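Local structure of putative phosphomannomutase (Thermus thermophilus, 1TUO) at residues R157-L168 and G191-V200; F176-M185 and E239-D249. The protein probably interconverts sugar phosphates by moving a phosphoryl group, as a magnesium-dependent mutase of the phosphohexose mutase family. One frame throughout, in Å; residues are numbered along the deposited sequence.

In the fold
Both contacts belong to the second alpha/beta/alpha domain of the phosphohexose mutase fold, with their centres about 17 Å apart. Interaction 1 crosses helices 157-165 and 192-199; interaction 2 pairs strands 180-183 and 244-248 inside a mixed five-stranded sheet. Their segments alternate along the chain: helix 157-165, strand 180-183, helix 192-199, strand 244-248. Strand 180-183 leads through helix 192-199 into strand 206-209, its parallel neighbour on the side away from 244-248, a beta-alpha-beta crossover. Helix 192-199 joins the two contacts, because L193 packs on L180, H182 and V246 while F196 and H199 receive helix 157-165. The result is a layered stack of sheet, helix and outer helix.

Interaction 1. Residues R157-L168 and G191-V200; sequences REAYFEALKAHL and GFLKGFLRHV
F161 points CG away from its own carbonyl carbon (chi1 -69°) and H199 sets CG opposite its backbone N (chi1 177°), which sends the phenyl ring into helix 192-199 and the imidazole along the flank of helix 157-165. The helices cross at -72°, with F161 as the knob among F192, G195, F196 and H199. One face of its ring lies over backbone, CZ 3.5 Å from F196 N; G195, lacking a side chain, lets the ring come this close. In return, F161 CB sits over the imidazole, 3.8 Å from the H199 ring centroid, a CH-pi contact. E162 OE1 accepts H199 NE2 with its anti lone pair, at a short 2.5 Å, while E162 OE2 takes K165 NZ at 2.7 Å in a salt bridge. On the other nitrogen, H199 ND1 gives E158 OE1 a weak bond, and the same oxygen forms a salt bridge with R198 NH2 at 3.2 Å. The R157 guanidinium turns one face to F192, tilted against the ring, an off-centre cation-pi pair with R157 CZ 4.3 Å from the F192 ring centroid. Toward the far end, L168 CD1 reaches F196 CZ at 3.5 Å. Aromatic groups thus fill the interior and charged ones its border. Two carboxylates would tend to bias H199 toward its cationic form, though E158 bonds it weakly and both acids also pair with a second base, R198 or K165.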
loop_
_atom_site.group_PDB
_atom_site.type_symbol
_atom_site.label_atom_id
_atom_site.label_comp_id
_atom_site.label_asym_id
_atom_site.label_seq_id
_atom_site.Cartn_x
_atom_site.Cartn_y
_atom_site.Cartn_z
ATOM N N ARG A 157 9.677 16.855 1.793
ATOM C CA ARG A 157 8.656 16.814 0.764
ATOM C C ARG A 157 9.216 17.160 -0.615
ATOM O O ARG A 157 8.998 16.431 -1.582
ATOM C CB ARG A 157 7.523 17.770 1.128
ATOM C CG ARG A 157 6.355 17.707 0.182
ATOM C CD ARG A 157 5.212 18.583 0.647
ATOM N NE ARG A 157 4.713 18.171 1.953
ATOM C CZ ARG A 157 3.468 18.373 2.365
ATOM N NH1 ARG A 157 2.602 18.980 1.564
ATOM N NH2 ARG A 157 3.086 17.971 3.570
ATOM N N GLU A 158 9.945 18.269 -0.703
ATOM C CA GLU A 158 10.514 18.694 -1.977
ATOM C C GLU A 158 11.411 17.630 -2.591
ATOM O O GLU A 158 11.326 17.356 -3.788
ATOM C CB GLU A 158 11.309 19.989 -1.798
ATOM C CG GLU A 158 10.459 21.222 -1.524
ATOM C CD GLU A 158 9.611 21.633 -2.712
ATOM O OE1 GLU A 158 8.554 21.008 -2.943
ATOM O OE2 GLU A 158 10.007 22.584 -3.422
ATOM N N ALA A 159 12.273 17.028 -1.775
ATOM C CA ALA A 159 13.176 15.997 -2.274
ATOM C C ALA A 159 12.384 14.784 -2.757
ATOM O O ALA A 159 12.757 14.144 -3.740
ATOM C CB ALA A 159 14.161 15.584 -1.183
ATOM N N TYR A 160 11.299 14.469 -2.056
ATOM C CA TYR A 160 10.447 13.344 -2.431
ATOM C C TYR A 160 9.822 13.629 -3.797
ATOM O O TYR A 160 9.740 12.744 -4.648
ATOM C CB TYR A 160 9.356 13.140 -1.377
ATOM C CG TYR A 160 8.347 12.055 -1.710
ATOM C CD1 TYR A 160 8.749 10.728 -1.916
ATOM C CD2 TYR A 160 6.991 12.355 -1.817
ATOM C CE1 TYR A 160 7.811 9.726 -2.226
ATOM C CE2 TYR A 160 6.052 11.368 -2.122
ATOM C CZ TYR A 160 6.467 10.060 -2.328
ATOM O OH TYR A 160 5.528 9.099 -2.652
ATOM N N PHE A 161 9.386 14.866 -4.004
ATOM C CA PHE A 161 8.786 15.240 -5.279
ATOM C C PHE A 161 9.817 15.113 -6.399
ATOM O O PHE A 161 9.504 14.649 -7.496
ATOM C CB PHE A 161 8.242 16.673 -5.228
ATOM C CG PHE A 161 7.043 16.845 -4.329
ATOM C CD1 PHE A 161 6.112 15.819 -4.171
ATOM C CD2 PHE A 161 6.827 18.048 -3.666
ATOM C CE1 PHE A 161 4.987 15.992 -3.367
ATOM C CE2 PHE A 161 5.705 18.232 -2.861
ATOM C CZ PHE A 161 4.782 17.201 -2.711
ATOM N N GLU A 162 11.050 15.528 -6.120
ATOM C CA GLU A 162 12.111 15.428 -7.115
ATOM C C GLU A 162 12.373 13.974 -7.480
ATOM O O GLU A 162 12.658 13.656 -8.632
ATOM C CB GLU A 162 13.398 16.071 -6.592
ATOM C CG GLU A 162 13.421 17.576 -6.742
ATOM C CD GLU A 162 13.388 18.004 -8.200
ATOM O OE1 GLU A 162 12.440 18.712 -8.595
ATOM O OE2 GLU A 162 14.311 17.626 -8.952
ATOM N N ALA A 163 12.283 13.093 -6.492
ATOM C CA ALA A 163 12.502 11.674 -6.733
ATOM C C ALA A 163 11.385 11.128 -7.621
ATOM O O ALA A 163 11.646 10.368 -8.556
ATOM C CB ALA A 163 12.541 10.920 -5.413
ATOM N N LEU A 164 10.145 11.520 -7.321
ATOM C CA LEU A 164 8.986 11.075 -8.093
ATOM C C LEU A 164 9.122 11.490 -9.551
ATOM O O LEU A 164 8.896 10.689 -10.460
ATOM C CB LEU A 164 7.693 11.671 -7.519
ATOM C CG LEU A 164 7.194 11.123 -6.178
ATOM C CD1 LEU A 164 5.967 11.898 -5.729
ATOM C CD2 LEU A 164 6.865 9.639 -6.321
ATOM N N LYS A 165 9.492 12.749 -9.757
ATOM C CA LYS A 165 9.659 13.312 -11.092
ATOM C C LYS A 165 10.499 12.410 -11.990
ATOM O O LYS A 165 10.198 12.233 -13.170
ATOM C CB LYS A 165 10.317 14.695 -10.985
ATOM C CG LYS A 165 10.549 15.385 -12.318
ATOM C CD LYS A 165 11.283 16.717 -12.145
ATOM C CE LYS A 165 12.700 16.521 -11.630
ATOM N NZ LYS A 165 13.454 17.807 -11.553
ATOM N N ALA A 166 11.544 11.827 -11.417
ATOM C CA ALA A 166 12.450 10.959 -12.159
ATOM C C ALA A 166 11.818 9.679 -12.703
ATOM O O ALA A 166 12.431 8.981 -13.511
ATOM C CB ALA A 166 13.648 10.608 -11.283
ATOM N N HIS A 167 10.600 9.367 -12.269
ATOM C CA HIS A 167 9.935 8.145 -12.720
ATOM C C HIS A 167 8.638 8.407 -13.468
ATOM O O HIS A 167 7.836 7.491 -13.674
ATOM C CB HIS A 167 9.653 7.244 -11.517
ATOM C CG HIS A 167 10.864 6.960 -10.690
ATOM N ND1 HIS A 167 11.966 6.300 -11.190
ATOM C CD2 HIS A 167 11.164 7.278 -9.409
ATOM C CE1 HIS A 167 12.893 6.224 -10.253
ATOM N NE2 HIS A 167 12.432 6.810 -9.162
ATOM N N LEU A 168 8.441 9.651 -13.885
ATOM C CA LEU A 168 7.230 10.032 -14.594
ATOM C C LEU A 168 7.526 10.752 -15.904
ATOM O O LEU A 168 8.545 11.433 -16.034
ATOM C CB LEU A 168 6.377 10.932 -13.695
ATOM C CG LEU A 168 5.771 10.245 -12.469
ATOM C CD1 LEU A 168 5.412 11.276 -11.415
ATOM C CD2 LEU A 168 4.543 9.452 -12.895
ATOM N N GLY A 191 -2.643 16.698 0.130
ATOM C CA GLY A 191 -1.785 17.707 -0.467
ATOM C C GLY A 191 -0.579 17.243 -1.262
ATOM O O GLY A 191 0.089 18.062 -1.896
ATOM N N PHE A 192 -0.297 15.946 -1.259
ATOM C CA PHE A 192 0.868 15.451 -1.975
ATOM C C PHE A 192 0.772 15.422 -3.492
ATOM O O PHE A 192 1.780 15.586 -4.176
ATOM C CB PHE A 192 1.280 14.076 -1.433
ATOM C CG PHE A 192 2.116 14.162 -0.197
ATOM C CD1 PHE A 192 1.542 14.476 1.031
ATOM C CD2 PHE A 192 3.500 14.031 -0.276
ATOM C CE1 PHE A 192 2.333 14.669 2.163
ATOM C CE2 PHE A 192 4.300 14.223 0.853
ATOM C CZ PHE A 192 3.715 14.545 2.070
ATOM N N LEU A 193 -0.424 15.229 -4.031
ATOM C CA LEU A 193 -0.571 15.212 -5.482
ATOM C C LEU A 193 -0.547 16.644 -6.020
ATOM O O LEU A 193 0.102 16.917 -7.026
ATOM C CB LEU A 193 -1.865 14.501 -5.880
ATOM C CG LEU A 193 -1.837 12.995 -5.597
ATOM C CD1 LEU A 193 -3.170 12.373 -5.977
ATOM C CD2 LEU A 193 -0.706 12.344 -6.385
ATOM N N LYS A 194 -1.250 17.549 -5.346
ATOM C CA LYS A 194 -1.264 18.954 -5.757
ATOM C C LYS A 194 0.153 19.478 -5.596
ATOM O O LYS A 194 0.674 20.193 -6.457
ATOM C CB LYS A 194 -2.192 19.780 -4.868
ATOM C CG LYS A 194 -3.666 19.456 -4.994
ATOM C CD LYS A 194 -4.479 20.379 -4.098
ATOM C CE LYS A 194 -5.963 20.086 -4.190
ATOM N NZ LYS A 194 -6.736 20.987 -3.287
ATOM N N GLY A 195 0.773 19.109 -4.480
ATOM C CA GLY A 195 2.130 19.534 -4.206
ATOM C C GLY A 195 3.095 19.136 -5.308
ATOM O O GLY A 195 3.833 19.977 -5.817
ATOM N N PHE A 196 3.091 17.860 -5.682
ATOM C CA PHE A 196 3.985 17.377 -6.731
ATOM C C PHE A 196 3.801 18.122 -8.051
ATOM O O PHE A 196 4.775 18.508 -8.698
ATOM C CB PHE A 196 3.771 15.887 -6.998
ATOM C CG PHE A 196 4.456 15.402 -8.246
ATOM C CD1 PHE A 196 5.823 15.152 -8.253
ATOM C CD2 PHE A 196 3.744 15.265 -9.436
ATOM C CE1 PHE A 196 6.474 14.774 -9.427
ATOM C CE2 PHE A 196 4.384 14.888 -10.617
ATOM C CZ PHE A 196 5.753 14.643 -10.612
ATOM N N LEU A 197 2.549 18.290 -8.455
ATOM C CA LEU A 197 2.236 18.968 -9.707
ATOM C C LEU A 197 2.700 20.418 -9.678
ATOM O O LEU A 197 3.310 20.906 -10.637
ATOM C CB LEU A 197 0.732 18.901 -9.974
ATOM C CG LEU A 197 0.187 17.493 -10.241
ATOM C CD1 LEU A 197 -1.334 17.522 -10.257
ATOM C CD2 LEU A 197 0.734 16.965 -11.565
ATOM N N ARG A 198 2.405 21.107 -8.582
ATOM C CA ARG A 198 2.811 22.496 -8.441
ATOM C C ARG A 198 4.333 22.542 -8.450
ATOM O O ARG A 198 4.932 23.485 -8.963
ATOM C CB ARG A 198 2.265 23.074 -7.132
ATOM C CG ARG A 198 2.891 24.396 -6.712
ATOM C CD ARG A 198 3.487 24.253 -5.323
ATOM N NE ARG A 198 4.447 23.151 -5.283
ATOM C CZ ARG A 198 4.839 22.537 -4.172
ATOM N NH1 ARG A 198 4.354 22.910 -2.993
ATOM N NH2 ARG A 198 5.720 21.547 -4.241
ATOM N N HIS A 199 4.949 21.502 -7.897
ATOM C CA HIS A 199 6.402 21.406 -7.832
ATOM C C HIS A 199 7.055 21.345 -9.213
ATOM O O HIS A 199 8.129 21.915 -9.426
ATOM C CB HIS A 199 6.815 20.168 -7.038
ATOM C CG HIS A 199 8.296 19.952 -6.984
ATOM N ND1 HIS A 199 9.116 20.637 -6.113
ATOM C CD2 HIS A 199 9.104 19.134 -7.698
ATOM C CE1 HIS A 199 10.366 20.247 -6.291
ATOM N NE2 HIS A 199 10.386 19.336 -7.247
ATOM N N VAL A 200 6.412 20.643 -10.142
ATOM C CA VAL A 200 6.941 20.503 -11.495
ATOM C C VAL A 200 6.299 21.465 -12.497
ATOM O O VAL A 200 6.533 21.358 -13.699
ATOM C CB VAL A 200 6.764 19.062 -12.018
ATOM C CG1 VAL A 200 7.633 18.106 -11.215
ATOM C CG2 VAL A 200 5.302 18.653 -11.932
#

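Interaction 2. Residues F176-M185 and E239-D249; sequences FSGVLYHDSM and ETPPSFAVATD
L180 and F244 meet on the face of the sheet that also carries H182 and V246, where L180 CD1 lies over the F244 ring, 3.9 Å from its centroid. With CG opposite its backbone N (chi1 179°), L180 leans across to its neighbour strand, and the same CD1 methyl also touches V246 CG2. L193 of helix 192-199 closes over L180, H182 and V246, so the apolar L180, F244 and V246 suit this face, while H182 NE2 and T248 OG1 share a hydrogen bond of 3.0 Å in the plane of the imidazole. Beyond it, a water sits within bonding distance of S184 O, T248 OG1 and D249 O, more acceptors than it may be able to serve at once. The strands themselves run parallel and tightly bonded: Y181 N donates to F244 O at 2.9 Å, almost straight at 177°, and V246 N to Y181 O at 2.8 Å. D183 N and T248 N continue the pattern, bonding to V246 O and D183 O. On the other face the small A245 leaves room for Y181, their CB atoms 3.5 Å apart, and helix 230-236 packs on both.

Toward the N-terminal end the pairing weakens and solvent comes nearer at S177, although F176 still packs on P242 and F244. The F244 N to V179 O bond is weak, at 3.4 Å, and exposed S177 only brushes the P242 ring, which follows a cis peptide bond. Here Y181 OH reaches back to E239 OE2 at 2.8 Å, from above the carboxylate plane, with R207 as a weak second partner.

At the opposite end D183 OD2 accepts from M185 N in an Asx turn, its OD1 being held by R210 and T232. D249 bonds S109 and opens the D-G-D-A-D-R sequence that holds magnesium in relatives, consistent with parallel strands of an alpha/beta/alpha domain delivering active-site loops at their C-terminal ends.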
loop_
_atom_site.group_PDB
_atom_site.type_symbol
_atom_site.label_atom_id
_atom_site.label_comp_id
_atom_site.label_asym_id
_atom_site.label_seq_id
_atom_site.Cartn_x
_atom_site.Cartn_y
_atom_site.Cartn_z
ATOM N N PHE A 176 -2.849 15.482 -19.945
ATOM C CA PHE A 176 -4.093 15.094 -19.285
ATOM C C PHE A 176 -5.130 16.188 -19.496
ATOM O O PHE A 176 -4.877 17.358 -19.209
ATOM C CB PHE A 176 -3.873 14.866 -17.785
ATOM C CG PHE A 176 -5.100 14.380 -17.063
ATOM C CD1 PHE A 176 -5.701 13.174 -17.418
ATOM C CD2 PHE A 176 -5.668 15.134 -16.040
ATOM C CE1 PHE A 176 -6.853 12.727 -16.766
ATOM C CE2 PHE A 176 -6.821 14.695 -15.381
ATOM C CZ PHE A 176 -7.412 13.490 -15.747
ATOM N N SER A 177 -6.304 15.802 -19.988
ATOM C CA SER A 177 -7.366 16.757 -20.282
ATOM C C SER A 177 -8.532 16.780 -19.301
ATOM O O SER A 177 -9.532 17.457 -19.537
ATOM C CB SER A 177 -7.900 16.497 -21.695
ATOM O OG SER A 177 -8.336 15.154 -21.836
ATOM N N GLY A 178 -8.414 16.051 -18.198
ATOM C CA GLY A 178 -9.498 16.041 -17.234
ATOM C C GLY A 178 -9.145 16.693 -15.913
ATOM O O GLY A 178 -8.257 17.547 -15.832
ATOM N N VAL A 179 -9.858 16.286 -14.874
ATOM C CA VAL A 179 -9.633 16.790 -13.530
ATOM C C VAL A 179 -9.364 15.581 -12.648
ATOM O O VAL A 179 -9.984 14.533 -12.822
ATOM C CB VAL A 179 -10.871 17.532 -12.985
ATOM C CG1 VAL A 179 -12.095 16.651 -13.102
ATOM C CG2 VAL A 179 -10.653 17.915 -11.533
ATOM N N LEU A 180 -8.427 15.720 -11.719
ATOM C CA LEU A 180 -8.124 14.623 -10.816
ATOM C C LEU A 180 -8.692 14.931 -9.436
ATOM O O LEU A 180 -8.382 15.962 -8.841
ATOM C CB LEU A 180 -6.611 14.403 -10.710
ATOM C CG LEU A 180 -6.167 13.285 -9.754
ATOM C CD1 LEU A 180 -6.685 11.942 -10.243
ATOM C CD2 LEU A 180 -4.651 13.259 -9.656
ATOM N N TYR A 181 -9.554 14.049 -8.948
ATOM C CA TYR A 181 -10.120 14.216 -7.622
ATOM C C TYR A 181 -9.234 13.383 -6.712
ATOM O O TYR A 181 -8.871 12.253 -7.061
ATOM C CB TYR A 181 -11.560 13.696 -7.564
ATOM C CG TYR A 181 -12.554 14.561 -8.306
ATOM C CD1 TYR A 181 -12.710 14.455 -9.685
ATOM C CD2 TYR A 181 -13.328 15.499 -7.625
ATOM C CE1 TYR A 181 -13.617 15.265 -10.373
ATOM C CE2 TYR A 181 -14.238 16.316 -8.299
ATOM C CZ TYR A 181 -14.377 16.192 -9.673
ATOM O OH TYR A 181 -15.283 16.991 -10.344
ATOM N N HIS A 182 -8.858 13.953 -5.572
ATOM C CA HIS A 182 -8.021 13.241 -4.619
ATOM C C HIS A 182 -8.678 13.208 -3.253
ATOM O O HIS A 182 -8.708 14.214 -2.540
ATOM C CB HIS A 182 -6.645 13.894 -4.476
ATOM C CG HIS A 182 -5.758 13.202 -3.484
ATOM N ND1 HIS A 182 -4.634 13.793 -2.946
ATOM C CD2 HIS A 182 -5.831 11.965 -2.935
ATOM C CE1 HIS A 182 -4.054 12.950 -2.108
ATOM N NE2 HIS A 182 -4.761 11.834 -2.084
ATOM N N ASP A 183 -9.197 12.036 -2.910
ATOM C CA ASP A 183 -9.833 11.785 -1.628
ATOM C C ASP A 183 -8.694 11.291 -0.738
ATOM O O ASP A 183 -8.154 10.206 -0.964
ATOM C CB ASP A 183 -10.893 10.699 -1.815
ATOM C CG ASP A 183 -11.579 10.302 -0.529
ATOM O OD1 ASP A 183 -12.462 9.423 -0.615
ATOM O OD2 ASP A 183 -11.253 10.849 0.551
ATOM N N SER A 184 -8.308 12.107 0.241
ATOM C CA SER A 184 -7.227 11.752 1.160
ATOM C C SER A 184 -7.732 10.958 2.358
ATOM O O SER A 184 -6.939 10.425 3.135
ATOM C CB SER A 184 -6.510 13.018 1.645
ATOM O OG SER A 184 -5.758 13.604 0.597
ATOM N N MET A 185 -9.053 10.877 2.490
ATOM C CA MET A 185 -9.706 10.145 3.575
ATOM C C MET A 185 -9.284 10.627 4.963
ATOM O O MET A 185 -9.417 9.896 5.942
ATOM C CB MET A 185 -9.427 8.636 3.442
ATOM C CG MET A 185 -9.797 8.044 2.082
ATOM S SD MET A 185 -9.652 6.238 1.996
ATOM C CE MET A 185 -11.314 5.735 2.561
ATOM N N GLU A 239 -19.751 13.033 -13.168
ATOM C CA GLU A 239 -18.536 13.378 -13.894
ATOM C C GLU A 239 -18.446 12.645 -15.222
ATOM O O GLU A 239 -19.233 11.741 -15.502
ATOM C CB GLU A 239 -17.297 13.051 -13.056
ATOM C CG GLU A 239 -16.793 14.209 -12.223
ATOM C CD GLU A 239 -16.496 15.430 -13.070
ATOM O OE1 GLU A 239 -15.922 15.265 -14.169
ATOM O OE2 GLU A 239 -16.831 16.551 -12.635
ATOM N N THR A 240 -17.480 13.046 -16.040
ATOM C CA THR A 240 -17.269 12.434 -17.343
ATOM C C THR A 240 -15.783 12.226 -17.606
ATOM O O THR A 240 -14.944 12.987 -17.121
ATOM C CB THR A 240 -17.845 13.311 -18.469
ATOM O OG1 THR A 240 -17.203 14.591 -18.451
ATOM C CG2 THR A 240 -19.347 13.499 -18.284
ATOM N N PRO A 241 -15.442 11.182 -18.379
ATOM C CA PRO A 241 -14.060 10.848 -18.728
ATOM C C PRO A 241 -13.353 12.042 -19.366
ATOM O O PRO A 241 -13.992 12.884 -19.998
ATOM C CB PRO A 241 -14.225 9.689 -19.706
ATOM C CG PRO A 241 -15.471 9.018 -19.217
ATOM C CD PRO A 241 -16.376 10.192 -18.943
ATOM N N PRO A 242 -12.021 12.116 -19.233
ATOM C CA PRO A 242 -11.165 11.156 -18.533
ATOM C C PRO A 242 -10.944 11.473 -17.054
ATOM O O PRO A 242 -9.995 10.981 -16.448
ATOM C CB PRO A 242 -9.873 11.232 -19.325
ATOM C CG PRO A 242 -9.787 12.702 -19.608
ATOM C CD PRO A 242 -11.206 13.060 -20.021
ATOM N N SER A 243 -11.806 12.297 -16.476
ATOM C CA SER A 243 -11.669 12.650 -15.067
ATOM C C SER A 243 -11.908 11.437 -14.181
ATOM O O SER A 243 -12.692 10.551 -14.521
ATOM C CB SER A 243 -12.659 13.754 -14.696
ATOM O OG SER A 243 -12.362 14.948 -15.400
ATOM N N PHE A 244 -11.220 11.395 -13.044
ATOM C CA PHE A 244 -11.387 10.291 -12.119
ATOM C C PHE A 244 -10.863 10.659 -10.746
ATOM O O PHE A 244 -10.224 11.694 -10.561
ATOM C CB PHE A 244 -10.689 9.025 -12.640
ATOM C CG PHE A 244 -9.188 9.113 -12.686
ATOM C CD1 PHE A 244 -8.409 8.512 -11.697
ATOM C CD2 PHE A 244 -8.547 9.757 -13.738
ATOM C CE1 PHE A 244 -7.017 8.549 -11.757
ATOM C CE2 PHE A 244 -7.156 9.801 -13.807
ATOM C CZ PHE A 244 -6.388 9.195 -12.818
ATOM N N ALA A 245 -11.150 9.810 -9.774
ATOM C CA ALA A 245 -10.700 10.076 -8.423
ATOM C C ALA A 245 -9.760 9.002 -7.923
ATOM O O ALA A 245 -9.923 7.832 -8.251
ATOM C CB ALA A 245 -11.899 10.170 -7.487
ATOM N N VAL A 246 -8.760 9.420 -7.153
ATOM C CA VAL A 246 -7.854 8.474 -6.518
ATOM C C VAL A 246 -8.093 8.693 -5.037
ATOM O O VAL A 246 -8.209 9.833 -4.586
ATOM C CB VAL A 246 -6.360 8.736 -6.831
ATOM C CG1 VAL A 246 -6.054 8.306 -8.252
ATOM C CG2 VAL A 246 -6.015 10.197 -6.621
ATOM N N ALA A 247 -8.212 7.603 -4.291
ATOM C CA ALA A 247 -8.426 7.691 -2.852
ATOM C C ALA A 247 -7.237 7.011 -2.207
ATOM O O ALA A 247 -7.034 5.812 -2.389
ATOM C CB ALA A 247 -9.717 6.973 -2.464
ATOM N N THR A 248 -6.429 7.776 -1.488
ATOM C CA THR A 248 -5.268 7.190 -0.833
ATOM C C THR A 248 -5.665 6.773 0.582
ATOM O O THR A 248 -6.480 7.439 1.224
ATOM C CB THR A 248 -4.080 8.187 -0.793
ATOM O OG1 THR A 248 -4.517 9.455 -0.284
ATOM C CG2 THR A 248 -3.505 8.379 -2.187
ATOM N N ASP A 249 -5.119 5.658 1.058
ATOM C CA ASP A 249 -5.466 5.207 2.398
ATOM C C ASP A 249 -4.773 6.020 3.492
ATOM O O ASP A 249 -4.110 7.023 3.213
ATOM C CB ASP A 249 -5.179 3.707 2.573
ATOM C CG ASP A 249 -3.704 3.388 2.728
ATOM O OD1 ASP A 249 -3.417 2.318 3.303
ATOM O OD2 ASP A 249 -2.841 4.174 2.272
HETATM O O HOH W 1 -4.365 9.656 2.396
#